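Local coordinates for putative glycosyl hydrolase (PDB 4QHZ), which probably acts as a hydrolase on sugar substrates, as a member of the 3-keto-disaccharide hydrolase family, and binds magnesium ions, at residues Pro31-Gly36 and Pro47-Val52; Phe97-Glu102 and Arg239-Arg244; Phe122-Tyr127 and Tyr172-Phe177; Tyr168-Thr173 and Val189-Asn194. All coordinates share one frame; numbering follows the deposited sequence.

Interaction 1. Residues Pro31-Gly36 and Pro47-Val52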
loop_
_atom_site.group_PDB
_atom_site.type_symbol
_atom_site.label_atom_id
_atom_site.label_comp_id
_atom_site.label_asym_id
_atom_site.label_seq_id
_atom_site.Cartn_x
_atom_site.Cartn_y
_atom_site.Cartn_z
ATOM N N PRO C 31 -23.217 5.101 -9.499
ATOM C CA PRO C 31 -24.182 6.200 -9.581
ATOM C C PRO C 31 -23.905 7.115 -10.766
ATOM O O PRO C 31 -22.744 7.352 -11.105
ATOM C CB PRO C 31 -23.990 6.954 -8.255
ATOM C CG PRO C 31 -22.646 6.554 -7.765
ATOM C CD PRO C 31 -22.418 5.157 -8.263
ATOM N N VAL C 32 -24.972 7.602 -11.388
ATOM C CA VAL C 32 -24.874 8.562 -12.474
ATOM C C VAL C 32 -24.650 9.953 -11.897
ATOM O O VAL C 32 -25.439 10.429 -11.083
ATOM C CB VAL C 32 -26.142 8.571 -13.352
ATOM C CG1 VAL C 32 -26.021 9.611 -14.458
ATOM C CG2 VAL C 32 -26.383 7.192 -13.943
ATOM N N VAL C 33 -23.568 10.590 -12.331
ATOM C CA VAL C 33 -23.215 11.941 -11.923
ATOM C C VAL C 33 -23.124 12.813 -13.153
ATOM O O VAL C 33 -22.503 12.424 -14.143
ATOM C CB VAL C 33 -21.860 11.958 -11.208
ATOM C CG1 VAL C 33 -21.406 13.383 -10.947
ATOM C CG2 VAL C 33 -21.944 11.168 -9.909
ATOM N N THR C 34 -23.781 13.965 -13.120
ATOM C CA THR C 34 -23.634 14.945 -14.183
ATOM C C THR C 34 -22.433 15.804 -13.826
ATOM O O THR C 34 -22.474 16.536 -12.835
ATOM C CB THR C 34 -24.886 15.823 -14.340
ATOM O OG1 THR C 34 -26.024 14.986 -14.554
ATOM C CG2 THR C 34 -24.739 16.791 -15.521
ATOM N N PRO C 35 -21.347 15.706 -14.613
ATOM C CA PRO C 35 -20.153 16.471 -14.272
ATOM C C PRO C 35 -20.345 17.963 -14.512
ATOM O O PRO C 35 -21.257 18.356 -15.226
ATOM C CB PRO C 35 -19.088 15.910 -15.222
ATOM C CG PRO C 35 -19.848 15.381 -16.374
ATOM C CD PRO C 35 -21.170 14.923 -15.850
ATOM N N GLY C 36 -19.492 18.782 -13.904
ATOM C CA GLY C 36 -19.510 20.224 -14.135
ATOM C C GLY C 36 -18.889 20.581 -15.478
ATOM O O GLY C 36 -18.578 19.693 -16.279
ATOM N N PRO C 47 -19.496 18.793 -9.898
ATOM C CA PRO C 47 -20.420 17.785 -10.419
ATOM C C PRO C 47 -21.687 17.732 -9.577
ATOM O O PRO C 47 -21.723 18.311 -8.488
ATOM C CB PRO C 47 -19.636 16.472 -10.311
ATOM C CG PRO C 47 -18.546 16.731 -9.339
ATOM C CD PRO C 47 -18.275 18.203 -9.321
ATOM N N SER C 48 -22.712 17.048 -10.087
ATOM C CA SER C 48 -24.061 17.107 -9.517
ATOM C C SER C 48 -24.164 16.556 -8.090
ATOM O O SER C 48 -25.022 16.988 -7.333
ATOM C CB SER C 48 -25.044 16.360 -10.418
ATOM O OG SER C 48 -24.665 15.000 -10.552
ATOM N N ASP C 49 -23.277 15.634 -7.720
ATOM C CA ASP C 49 -23.280 15.056 -6.374
ATOM C C ASP C 49 -22.292 15.735 -5.414
ATOM O O ASP C 49 -22.112 15.285 -4.285
ATOM C CB ASP C 49 -22.981 13.553 -6.445
ATOM C CG ASP C 49 -21.540 13.245 -6.839
ATOM O OD1 ASP C 49 -20.860 14.117 -7.421
ATOM O OD2 ASP C 49 -21.091 12.116 -6.577
ATOM N N ALA C 50 -21.646 16.810 -5.853
ATOM C CA ALA C 50 -20.667 17.498 -5.010
ATOM C C ALA C 50 -21.344 18.509 -4.098
ATOM O O ALA C 50 -22.381 19.075 -4.441
ATOM C CB ALA C 50 -19.624 18.188 -5.869
ATOM N N ILE C 51 -20.733 18.746 -2.944
ATOM C CA ILE C 51 -21.109 19.858 -2.088
ATOM C C ILE C 51 -20.380 21.106 -2.582
ATOM O O ILE C 51 -19.161 21.111 -2.674
ATOM C CB ILE C 51 -20.757 19.570 -0.623
ATOM C CG1 ILE C 51 -21.544 18.357 -0.125
ATOM C CG2 ILE C 51 -21.055 20.771 0.262
ATOM C CD1 ILE C 51 -20.872 17.637 1.023
ATOM N N VAL C 52 -21.133 22.149 -2.926
ATOM C CA VAL C 52 -20.543 23.403 -3.379
ATOM C C VAL C 52 -20.146 24.241 -2.171
ATOM O O VAL C 52 -21.010 24.780 -1.483
ATOM C CB VAL C 52 -21.510 24.212 -4.275
ATOM C CG1 VAL C 52 -20.881 25.532 -4.692
ATOM C CG2 VAL C 52 -21.903 23.406 -5.506
HETATM O O HOH W 1 -27.351 13.937 -12.358
#
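V33 meets the second segment with both of its branches. CG1, anti to the backbone N (chi1 172°), lies alongside the proline ring, with V33 CG1 3.6 Å from P47 CB. CG2 points across the carboxylate of D49, V33 CG2 standing 3.6 Å from D49 OD2; that carboxylate is itself held by a salt bridge to R244. Cutting V33 back to an alanine would remove both branches and is likely to open a gap beside the P47 ring and the D49 carboxylate. At T34 the contact turns polar and reciprocal: T34 N donates to S48 OG at 2.9 Å, and S48 N donates to T34 O at 2.8 Å. S48 belongs to a type I beta turn, P47 to A50, closed by a bond from A50 N to P47 O, through which the chain enters strand 51-54, beside strand 237-245 of the large antiparallel sheet. A water sits 2.8 Å from T34 OG1 and adds a weak link to S48 OG. P35 packs on A158 of a second subunit, its CB directed away from 47-52, with P35 CA 4.0 Å from P47 CB. The carbonyl oxygen of G36 accepts a hydrogen bond from R160 of that subunit.

Interaction 2. Residues Phe97-Glu102 and Arg239-Arg244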
loop_
_atom_site.group_PDB
_atom_site.type_symbol
_atom_site.label_atom_id
_atom_site.label_comp_id
_atom_site.label_asym_id
_atom_site.label_seq_id
_atom_site.Cartn_x
_atom_site.Cartn_y
_atom_site.Cartn_z
ATOM N N PHE C 97 -12.474 12.012 0.643
ATOM C CA PHE C 97 -13.085 12.952 -0.285
ATOM C C PHE C 97 -12.199 13.292 -1.471
ATOM O O PHE C 97 -10.984 13.103 -1.450
ATOM C CB PHE C 97 -13.484 14.253 0.443
ATOM C CG PHE C 97 -12.345 14.948 1.124
ATOM C CD1 PHE C 97 -11.534 15.834 0.427
ATOM C CD2 PHE C 97 -12.091 14.729 2.468
ATOM C CE1 PHE C 97 -10.483 16.479 1.062
ATOM C CE2 PHE C 97 -11.049 15.374 3.107
ATOM C CZ PHE C 97 -10.244 16.247 2.404
ATOM N N GLN C 98 -12.854 13.829 -2.485
ATOM C CA GLN C 98 -12.213 14.502 -3.591
ATOM C C GLN C 98 -12.602 15.968 -3.496
ATOM O O GLN C 98 -13.747 16.281 -3.201
ATOM C CB GLN C 98 -12.691 13.900 -4.892
ATOM C CG GLN C 98 -12.471 14.770 -6.099
ATOM C CD GLN C 98 -13.084 14.196 -7.350
ATOM O OE1 GLN C 98 -13.994 13.365 -7.308
ATOM N NE2 GLN C 98 -12.592 14.650 -8.481
HETATM N N MSE C 99 -11.645 16.853 -3.759
HETATM C CA MSE C 99 -11.813 18.284 -3.571
HETATM C C MSE C 99 -11.251 19.095 -4.702
HETATM O O MSE C 99 -10.227 18.729 -5.277
HETATM C CB MSE C 99 -10.972 18.639 -2.356
HETATM C CG MSE C 99 -11.669 19.561 -1.401
HETATM SE SE MSE C 99 -10.264 20.291 -0.227
HETATM C CE MSE C 99 -10.611 22.149 -0.787
ATOM N N HIS C 100 -11.894 20.223 -5.005
ATOM C CA HIS C 100 -11.409 21.160 -6.006
ATOM C C HIS C 100 -11.335 22.548 -5.384
ATOM O O HIS C 100 -12.228 22.945 -4.645
ATOM C CB HIS C 100 -12.336 21.165 -7.216
ATOM C CG HIS C 100 -11.843 21.990 -8.366
ATOM N ND1 HIS C 100 -11.102 21.462 -9.402
ATOM C CD2 HIS C 100 -12.002 23.305 -8.652
ATOM C CE1 HIS C 100 -10.812 22.417 -10.267
ATOM N NE2 HIS C 100 -11.353 23.544 -9.840
ATOM N N ILE C 101 -10.264 23.281 -5.675
ATOM C CA ILE C 101 -10.092 24.635 -5.145
ATOM C C ILE C 101 -9.116 25.412 -6.028
ATOM O O ILE C 101 -8.064 24.904 -6.414
ATOM C CB ILE C 101 -9.624 24.624 -3.664
ATOM C CG1 ILE C 101 -9.465 26.047 -3.123
ATOM C CG2 ILE C 101 -8.312 23.865 -3.486
ATOM C CD1 ILE C 101 -9.358 26.108 -1.612
ATOM N N GLU C 102 -9.480 26.651 -6.336
ATOM C CA GLU C 102 -8.670 27.519 -7.174
ATOM C C GLU C 102 -8.281 28.748 -6.383
ATOM O O GLU C 102 -9.074 29.257 -5.584
ATOM C CB GLU C 102 -9.441 27.899 -8.436
ATOM C CG GLU C 102 -9.924 26.671 -9.202
ATOM C CD GLU C 102 -10.537 26.976 -10.555
ATOM O OE1 GLU C 102 -10.488 28.144 -11.014
ATOM O OE2 GLU C 102 -11.075 26.022 -11.158
ATOM N N ARG C 239 -11.630 30.795 -5.410
ATOM C CA ARG C 239 -12.879 30.594 -6.134
ATOM C C ARG C 239 -13.087 29.119 -6.440
ATOM O O ARG C 239 -12.179 28.305 -6.271
ATOM C CB ARG C 239 -12.897 31.378 -7.441
ATOM C CG ARG C 239 -12.053 30.743 -8.532
ATOM C CD ARG C 239 -12.069 31.525 -9.835
ATOM N NE ARG C 239 -11.390 30.779 -10.893
ATOM C CZ ARG C 239 -11.238 31.203 -12.141
ATOM N NH1 ARG C 239 -11.713 32.383 -12.507
ATOM N NH2 ARG C 239 -10.608 30.440 -13.027
ATOM N N ASN C 240 -14.296 28.789 -6.887
ATOM C CA ASN C 240 -14.648 27.448 -7.355
ATOM C C ASN C 240 -14.167 26.332 -6.416
ATOM O O ASN C 240 -13.295 25.538 -6.768
ATOM C CB ASN C 240 -14.111 27.222 -8.767
ATOM C CG ASN C 240 -14.631 25.934 -9.397
ATOM O OD1 ASN C 240 -15.657 25.392 -8.981
ATOM N ND2 ASN C 240 -13.926 25.443 -10.403
ATOM N N ILE C 241 -14.753 26.289 -5.222
ATOM C CA ILE C 241 -14.427 25.262 -4.252
ATOM C C ILE C 241 -15.584 24.275 -4.158
ATOM O O ILE C 241 -16.714 24.663 -3.844
ATOM C CB ILE C 241 -14.142 25.855 -2.864
ATOM C CG1 ILE C 241 -13.175 27.036 -2.993
ATOM C CG2 ILE C 241 -13.591 24.782 -1.937
ATOM C CD1 ILE C 241 -12.796 27.682 -1.675
ATOM N N TRP C 242 -15.304 23.004 -4.427
ATOM C CA TRP C 242 -16.286 21.958 -4.189
ATOM C C TRP C 242 -15.627 20.701 -3.641
ATOM O O TRP C 242 -14.422 20.508 -3.759
ATOM C CB TRP C 242 -17.096 21.640 -5.456
ATOM C CG TRP C 242 -16.312 21.328 -6.701
ATOM C CD1 TRP C 242 -15.982 22.197 -7.690
ATOM C CD2 TRP C 242 -15.823 20.044 -7.115
ATOM N NE1 TRP C 242 -15.295 21.546 -8.688
ATOM C CE2 TRP C 242 -15.191 20.221 -8.361
ATOM C CE3 TRP C 242 -15.854 18.765 -6.551
ATOM C CZ2 TRP C 242 -14.577 19.170 -9.046
ATOM C CZ3 TRP C 242 -15.255 17.718 -7.238
ATOM C CH2 TRP C 242 -14.622 17.931 -8.472
ATOM N N ILE C 243 -16.447 19.863 -3.027
ATOM C CA ILE C 243 -15.974 18.661 -2.371
ATOM C C ILE C 243 -17.017 17.576 -2.577
ATOM O O ILE C 243 -18.222 17.842 -2.520
ATOM C CB ILE C 243 -15.717 18.922 -0.875
ATOM C CG1 ILE C 243 -15.057 17.718 -0.208
ATOM C CG2 ILE C 243 -17.014 19.284 -0.147
ATOM C CD1 ILE C 243 -14.408 18.063 1.117
ATOM N N ARG C 244 -16.563 16.361 -2.847
ATOM C CA ARG C 244 -17.484 15.228 -2.886
ATOM C C ARG C 244 -16.908 14.079 -2.092
ATOM O O ARG C 244 -15.713 13.796 -2.140
ATOM C CB ARG C 244 -17.826 14.815 -4.324
ATOM C CG ARG C 244 -16.660 14.643 -5.262
ATOM C CD ARG C 244 -17.142 14.551 -6.703
ATOM N NE ARG C 244 -18.025 13.403 -6.931
ATOM C CZ ARG C 244 -17.619 12.137 -7.031
ATOM N NH1 ARG C 244 -16.330 11.813 -6.921
ATOM N NH2 ARG C 244 -18.509 11.178 -7.232
#
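Q98, H100 and E102 form hydrogen-bonded antiparallel pairs with R244, W242 and R239, while M99 faces I243 in a non-hydrogen-bonded pair. The register slips by one residue between H100 and E102, a beta bulge that turns N240 toward the neighbouring strand. Charged and polar side chains share one face of this sheet. R239 grips E102 side-on, with R239 NE at 2.8 Å and R239 NH2 at 3.1 Å from E102 OE1, which lies nearly in the guanidinium plane. The other oxygen, E102 OE2, takes H100 NE2 at 2.8 Å on its anti lone pair, almost straight (176°), and N240 ND2 at 3.0 Å from above the carboxylate plane. Further along, R244 NH1 donates to Q98 OE1 at 2.8 Å, the guanidinium and amide planes almost perpendicular. Between these polar groups lies an aromatic contact: H100 CB sits over the W242 indole, 3.4 Å from the centroid of its five-membered ring, and with H100 CG anti to the backbone N (chi1 -174°) the imidazole runs nearly parallel to the indole (3°) but slid so far that the rings barely overlap. Apolar contacts occupy the opposite face, toward the second sheet of the sandwich. I243 CD1 lies over one face of the F97 ring in a CH-pi contact, 4.0 Å from its centroid, and I101 CD1 lies 3.8 Å from I241 CD1. Because H100 ND1 is also bonded to D169, the imidazole is fixed in rotation between two carboxylates, an environment that would probably favour its protonated form.

Interaction 3. Residues Phe122-Tyr127 and Tyr172-Phe177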
loop_
_atom_site.group_PDB
_atom_site.type_symbol
_atom_site.label_atom_id
_atom_site.label_comp_id
_atom_site.label_asym_id
_atom_site.label_seq_id
_atom_site.Cartn_x
_atom_site.Cartn_y
_atom_site.Cartn_z
ATOM N N PHE C 122 -5.958 22.674 5.144
ATOM C CA PHE C 122 -5.778 21.659 6.181
ATOM C C PHE C 122 -6.828 20.573 6.035
ATOM O O PHE C 122 -8.007 20.788 6.332
ATOM C CB PHE C 122 -5.851 22.270 7.578
ATOM C CG PHE C 122 -4.599 22.994 7.993
ATOM C CD1 PHE C 122 -4.312 24.256 7.488
ATOM C CD2 PHE C 122 -3.720 22.420 8.897
ATOM C CE1 PHE C 122 -3.166 24.933 7.874
ATOM C CE2 PHE C 122 -2.576 23.086 9.284
ATOM C CZ PHE C 122 -2.297 24.346 8.773
ATOM N N LEU C 123 -6.380 19.404 5.586
ATOM C CA LEU C 123 -7.255 18.262 5.331
ATOM C C LEU C 123 -7.684 17.647 6.655
ATOM O O LEU C 123 -6.839 17.306 7.482
ATOM C CB LEU C 123 -6.537 17.232 4.462
ATOM C CG LEU C 123 -5.931 17.797 3.167
ATOM C CD1 LEU C 123 -5.084 16.748 2.465
ATOM C CD2 LEU C 123 -7.008 18.325 2.231
ATOM N N GLN C 124 -9.000 17.542 6.856
ATOM C CA GLN C 124 -9.604 17.194 8.152
ATOM C C GLN C 124 -9.100 18.084 9.297
ATOM O O GLN C 124 -9.149 17.692 10.453
ATOM C CB GLN C 124 -9.368 15.719 8.488
ATOM C CG GLN C 124 -9.937 14.761 7.462
ATOM C CD GLN C 124 -9.872 13.320 7.927
ATOM O OE1 GLN C 124 -8.797 12.729 8.004
ATOM N NE2 GLN C 124 -11.027 12.753 8.260
ATOM N N GLY C 125 -8.637 19.285 8.966
ATOM C CA GLY C 125 -8.119 20.226 9.954
ATOM C C GLY C 125 -6.747 19.888 10.509
ATOM O O GLY C 125 -6.276 20.580 11.401
HETATM N N MSE C 126 -6.092 18.846 9.987
HETATM C CA MSE C 126 -4.829 18.357 10.574
HETATM C C MSE C 126 -3.633 18.412 9.649
HETATM O O MSE C 126 -2.508 18.547 10.118
HETATM C CB MSE C 126 -4.952 16.889 10.978
HETATM C CG MSE C 126 -6.156 16.554 11.851
HETATM SE SE MSE C 126 -6.059 17.508 13.556
HETATM C CE MSE C 126 -5.068 16.149 14.593
ATOM N N TYR C 127 -3.850 18.299 8.340
ATOM C CA TYR C 127 -2.754 18.059 7.403
ATOM C C TYR C 127 -2.716 19.116 6.298
ATOM O O TYR C 127 -3.538 19.089 5.378
ATOM C CB TYR C 127 -2.882 16.648 6.805
ATOM C CG TYR C 127 -3.216 15.573 7.821
ATOM C CD1 TYR C 127 -2.330 15.261 8.849
ATOM C CD2 TYR C 127 -4.414 14.867 7.756
ATOM C CE1 TYR C 127 -2.627 14.287 9.783
ATOM C CE2 TYR C 127 -4.715 13.886 8.691
ATOM C CZ TYR C 127 -3.819 13.601 9.703
ATOM O OH TYR C 127 -4.116 12.634 10.631
ATOM N N TYR C 172 -8.217 12.474 -1.272
ATOM C CA TYR C 172 -7.785 12.221 0.093
ATOM C C TYR C 172 -8.453 10.987 0.687
ATOM O O TYR C 172 -9.673 10.817 0.593
ATOM C CB TYR C 172 -8.107 13.434 0.963
ATOM C CG TYR C 172 -7.741 13.276 2.420
ATOM C CD1 TYR C 172 -6.427 13.438 2.850
ATOM C CD2 TYR C 172 -8.712 12.975 3.370
ATOM C CE1 TYR C 172 -6.094 13.311 4.188
ATOM C CE2 TYR C 172 -8.392 12.836 4.706
ATOM C CZ TYR C 172 -7.085 13.008 5.112
ATOM O OH TYR C 172 -6.763 12.874 6.439
ATOM N N THR C 173 -7.632 10.142 1.300
ATOM C CA THR C 173 -8.084 8.995 2.055
ATOM C C THR C 173 -7.730 9.239 3.516
ATOM O O THR C 173 -6.569 9.469 3.848
ATOM C CB THR C 173 -7.415 7.707 1.549
ATOM O OG1 THR C 173 -7.645 7.574 0.138
ATOM C CG2 THR C 173 -7.963 6.488 2.263
ATOM N N ALA C 174 -8.743 9.199 4.379
ATOM C CA ALA C 174 -8.570 9.469 5.803
ATOM C C ALA C 174 -7.869 8.307 6.494
ATOM O O ALA C 174 -7.928 7.177 6.013
ATOM C CB ALA C 174 -9.916 9.730 6.459
ATOM N N PRO C 175 -7.188 8.584 7.618
ATOM C CA PRO C 175 -6.530 7.525 8.356
ATOM C C PRO C 175 -7.529 6.763 9.207
ATOM O O PRO C 175 -8.653 7.223 9.381
ATOM C CB PRO C 175 -5.576 8.285 9.268
ATOM C CG PRO C 175 -6.289 9.562 9.546
ATOM C CD PRO C 175 -7.019 9.898 8.276
ATOM N N THR C 176 -7.118 5.593 9.695
ATOM C CA THR C 176 -7.794 4.922 10.793
ATOM C C THR C 176 -6.831 4.858 11.973
ATOM O O THR C 176 -5.619 4.840 11.787
ATOM C CB THR C 176 -8.260 3.507 10.413
ATOM O OG1 THR C 176 -7.144 2.725 9.971
ATOM C CG2 THR C 176 -9.315 3.566 9.306
ATOM N N PHE C 177 -7.373 4.830 13.185
ATOM C CA PHE C 177 -6.558 4.844 14.395
ATOM C C PHE C 177 -6.801 3.603 15.234
ATOM O O PHE C 177 -7.913 3.084 15.285
ATOM C CB PHE C 177 -6.857 6.095 15.220
ATOM C CG PHE C 177 -6.292 7.347 14.628
ATOM C CD1 PHE C 177 -4.969 7.710 14.875
ATOM C CD2 PHE C 177 -7.070 8.167 13.813
ATOM C CE1 PHE C 177 -4.437 8.861 14.317
ATOM C CE2 PHE C 177 -6.534 9.315 13.245
ATOM C CZ PHE C 177 -5.220 9.663 13.503
#
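The turn joining strands 119-123 and 127-131 of the smaller sheet here meets strand 165-177 of the larger one, a contact across the core of a beta sandwich of the concanavalin-like kind, with L123 set against Y172. A type II turn runs from F122 to G125, and M126 and Y127, the latter next to the magnesium ligand E128, together oppose L123 in a classic beta bulge, L123 O accepting from both their backbone nitrogens. Y172 extends from its strand with CG anti to the backbone N (chi1 178°), carrying the ring in between the two sheets. L123 CB lies over one face of that ring, 4.2 Å from the centroid. The Q124 side chain crosses that of Y172 at about a right angle, its OE1 at the ring edge, and takes the phenol as donor: Y172 OH reaches Q124 OE1 at 2.6 Å, from 28° off the carbonyl plane. The amide is fixed at its other end too, Q124 NE2 bonding to F94 O. Y127 brings the edge of its ring to the same hydroxyl, Y127 CE2 being 3.2 Å from Y172 OH, while its own hydroxyl is bonded to H219 and Y183. Beyond, the P175 ring closes on the amide, with P175 CD 3.4 Å from Q124 OE1.

Interaction 4. Residues Tyr168-Thr173 and Val189-Asn194. With EDO (1,2-ethanediol), chain H.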
loop_
_atom_site.group_PDB
_atom_site.type_symbol
_atom_site.label_atom_id
_atom_site.label_comp_id
_atom_site.label_asym_id
_atom_site.label_seq_id
_atom_site.Cartn_x
_atom_site.Cartn_y
_atom_site.Cartn_z
ATOM N N TYR C 168 -6.175 23.474 -7.890
ATOM C CA TYR C 168 -5.892 22.257 -7.140
ATOM C C TYR C 168 -7.021 21.250 -7.316
ATOM O O TYR C 168 -8.201 21.596 -7.187
ATOM C CB TYR C 168 -5.730 22.530 -5.641
ATOM C CG TYR C 168 -4.370 22.997 -5.135
ATOM C CD1 TYR C 168 -3.254 23.101 -5.961
ATOM C CD2 TYR C 168 -4.206 23.293 -3.784
ATOM C CE1 TYR C 168 -2.023 23.514 -5.453
ATOM C CE2 TYR C 168 -2.992 23.696 -3.270
ATOM C CZ TYR C 168 -1.898 23.798 -4.103
ATOM O OH TYR C 168 -0.695 24.215 -3.566
ATOM N N ASP C 169 -6.646 20.008 -7.611
ATOM C CA ASP C 169 -7.539 18.861 -7.468
ATOM C C ASP C 169 -6.880 17.910 -6.482
ATOM O O ASP C 169 -5.707 17.569 -6.630
ATOM C CB ASP C 169 -7.804 18.198 -8.816
ATOM C CG ASP C 169 -8.771 19.000 -9.666
ATOM O OD1 ASP C 169 -9.948 19.112 -9.265
ATOM O OD2 ASP C 169 -8.359 19.550 -10.714
ATOM N N ILE C 170 -7.637 17.515 -5.461
ATOM C CA ILE C 170 -7.101 16.796 -4.311
ATOM C C ILE C 170 -7.945 15.553 -4.044
ATOM O O ILE C 170 -9.169 15.642 -3.985
ATOM C CB ILE C 170 -7.096 17.691 -3.062
ATOM C CG1 ILE C 170 -6.111 18.850 -3.251
ATOM C CG2 ILE C 170 -6.753 16.881 -1.819
ATOM C CD1 ILE C 170 -6.222 19.950 -2.208
ATOM N N ILE C 171 -7.287 14.405 -3.919
ATOM C CA ILE C 171 -7.956 13.158 -3.582
ATOM C C ILE C 171 -7.361 12.675 -2.272
ATOM O O ILE C 171 -6.147 12.487 -2.182
ATOM C CB ILE C 171 -7.778 12.086 -4.671
ATOM C CG1 ILE C 171 -8.190 12.640 -6.041
ATOM C CG2 ILE C 171 -8.588 10.838 -4.321
ATOM C CD1 ILE C 171 -7.878 11.714 -7.204
ATOM N N TYR C 172 -8.217 12.474 -1.272
ATOM C CA TYR C 172 -7.785 12.221 0.093
ATOM C C TYR C 172 -8.453 10.987 0.687
ATOM O O TYR C 172 -9.673 10.817 0.593
ATOM C CB TYR C 172 -8.107 13.434 0.963
ATOM C CG TYR C 172 -7.741 13.276 2.420
ATOM C CD1 TYR C 172 -6.427 13.438 2.850
ATOM C CD2 TYR C 172 -8.712 12.975 3.370
ATOM C CE1 TYR C 172 -6.094 13.311 4.188
ATOM C CE2 TYR C 172 -8.392 12.836 4.706
ATOM C CZ TYR C 172 -7.085 13.008 5.112
ATOM O OH TYR C 172 -6.763 12.874 6.439
ATOM N N THR C 173 -7.632 10.142 1.300
ATOM C CA THR C 173 -8.084 8.995 2.055
ATOM C C THR C 173 -7.730 9.239 3.516
ATOM O O THR C 173 -6.569 9.469 3.848
ATOM C CB THR C 173 -7.415 7.707 1.549
ATOM O OG1 THR C 173 -7.645 7.574 0.138
ATOM C CG2 THR C 173 -7.963 6.488 2.263
ATOM N N VAL C 189 -2.808 11.096 0.144
ATOM C CA VAL C 189 -3.303 12.227 -0.626
ATOM C C VAL C 189 -2.625 12.318 -1.996
ATOM O O VAL C 189 -1.421 12.097 -2.126
ATOM C CB VAL C 189 -3.126 13.544 0.171
ATOM C CG1 VAL C 189 -1.651 13.851 0.404
ATOM C CG2 VAL C 189 -3.823 14.699 -0.536
ATOM N N THR C 190 -3.429 12.611 -3.012
ATOM C CA THR C 190 -2.930 12.976 -4.321
ATOM C C THR C 190 -3.289 14.436 -4.552
ATOM O O THR C 190 -4.411 14.851 -4.271
ATOM C CB THR C 190 -3.509 12.054 -5.424
ATOM O OG1 THR C 190 -2.907 10.756 -5.315
ATOM C CG2 THR C 190 -3.242 12.595 -6.822
ATOM N N VAL C 191 -2.320 15.216 -5.033
ATOM C CA VAL C 191 -2.511 16.636 -5.295
ATOM C C VAL C 191 -2.081 16.951 -6.720
ATOM O O VAL C 191 -0.970 16.609 -7.125
ATOM C CB VAL C 191 -1.702 17.514 -4.313
ATOM C CG1 VAL C 191 -1.880 18.993 -4.635
ATOM C CG2 VAL C 191 -2.116 17.242 -2.875
ATOM N N ILE C 192 -2.968 17.597 -7.468
ATOM C CA ILE C 192 -2.710 17.980 -8.846
ATOM C C ILE C 192 -2.865 19.488 -8.960
ATOM O O ILE C 192 -3.906 20.021 -8.592
ATOM C CB ILE C 192 -3.688 17.281 -9.817
ATOM C CG1 ILE C 192 -3.734 15.768 -9.556
ATOM C CG2 ILE C 192 -3.298 17.542 -11.273
ATOM C CD1 ILE C 192 -4.812 15.040 -10.336
ATOM N N GLN C 193 -1.825 20.174 -9.438
ATOM C CA GLN C 193 -1.862 21.622 -9.593
ATOM C C GLN C 193 -1.742 22.016 -11.058
ATOM O O GLN C 193 -0.749 21.693 -11.723
ATOM C CB GLN C 193 -0.751 22.318 -8.797
ATOM C CG GLN C 193 -0.803 23.834 -8.946
ATOM C CD GLN C 193 0.291 24.566 -8.194
ATOM O OE1 GLN C 193 1.019 23.983 -7.391
ATOM N NE2 GLN C 193 0.413 25.863 -8.458
ATOM N N ASN C 194 -2.750 22.725 -11.548
ATOM C CA ASN C 194 -2.807 23.121 -12.952
ATOM C C ASN C 194 -2.544 21.936 -13.879
ATOM O O ASN C 194 -1.806 22.045 -14.865
ATOM C CB ASN C 194 -1.828 24.264 -13.218
ATOM C CG ASN C 194 -2.110 25.475 -12.351
ATOM O OD1 ASN C 194 -3.266 25.871 -12.188
ATOM N ND2 ASN C 194 -1.063 26.060 -11.778
HETATM C C1 EDO H . -7.123 17.528 -13.326
HETATM O O1 EDO H . -6.652 18.467 -12.352
HETATM C C2 EDO H . -8.577 17.201 -13.024
HETATM O O2 EDO H . -8.990 16.082 -13.816
#
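Y168 and Q193 stand at one end of a beta hairpin, strands 165-177 and 185-193, whose segments 168-173 and 189-193 run antiparallel, axes 4.7 Å apart, bonded backbone to backbone at D169 with I192 and I171 with T190. On the face toward the second sheet of the sandwich, side chains of neighbouring strands pack alongside one another. Q193, fully extended, crosses obliquely at the edge of the Y168 ring: Q193 CG is 3.7 Å from Y168 CE1, and the amide, its NE2 bonded to N166, stands 78° from the ring. Next along, I170 settles between two valines, its CG2 3.9 Å from V189 CG2 and its CG1 4.3 Å from V191 CG2. V189 lies against the edge of the Y172 ring, V189 CB 4.3 Å from Y172 CD1. The Y168 hydroxyl bonds to the carbonyl of Q130, a residue of the magnesium site, and a leucine in place of Y168 would probably leave that carbonyl without this partner and Q193 without its flat neighbour. On the reverse face I171, T190 and I192 pack on a second subunit. There O1 of a 1,2-ethanediol, probably from the crystallisation liquor, donates to D169 OD2 of this chain at 2.6 Å; the diol is also bonded to D169 of the second subunit, and its O1 rests 3.6 Å from I192 CG2.

In the fold
From the N terminus, interaction 1 comes first, closing a ten-residue loop without regular structure and leading into strand 51-54. That strand pairs with 237-245, so interactions 1 and 2 touch, though interaction 1 closes before interaction 2 opens. Interaction 2 joins segments with 136 residues between them, and both remaining contacts nest inside its loop. Interaction 3 closes the chain between 127 and 172 and binds the two sheets to each other. Interaction 4 begins where interaction 3 ends, sharing Y172 and T173, and closes the hairpin to strand 185-193. Strands 51-54, 237-245, 97-104, 165-177 and 185-193 thus follow side by side in one sheet, and interactions 1, 2 and 4 all reach the second subunit.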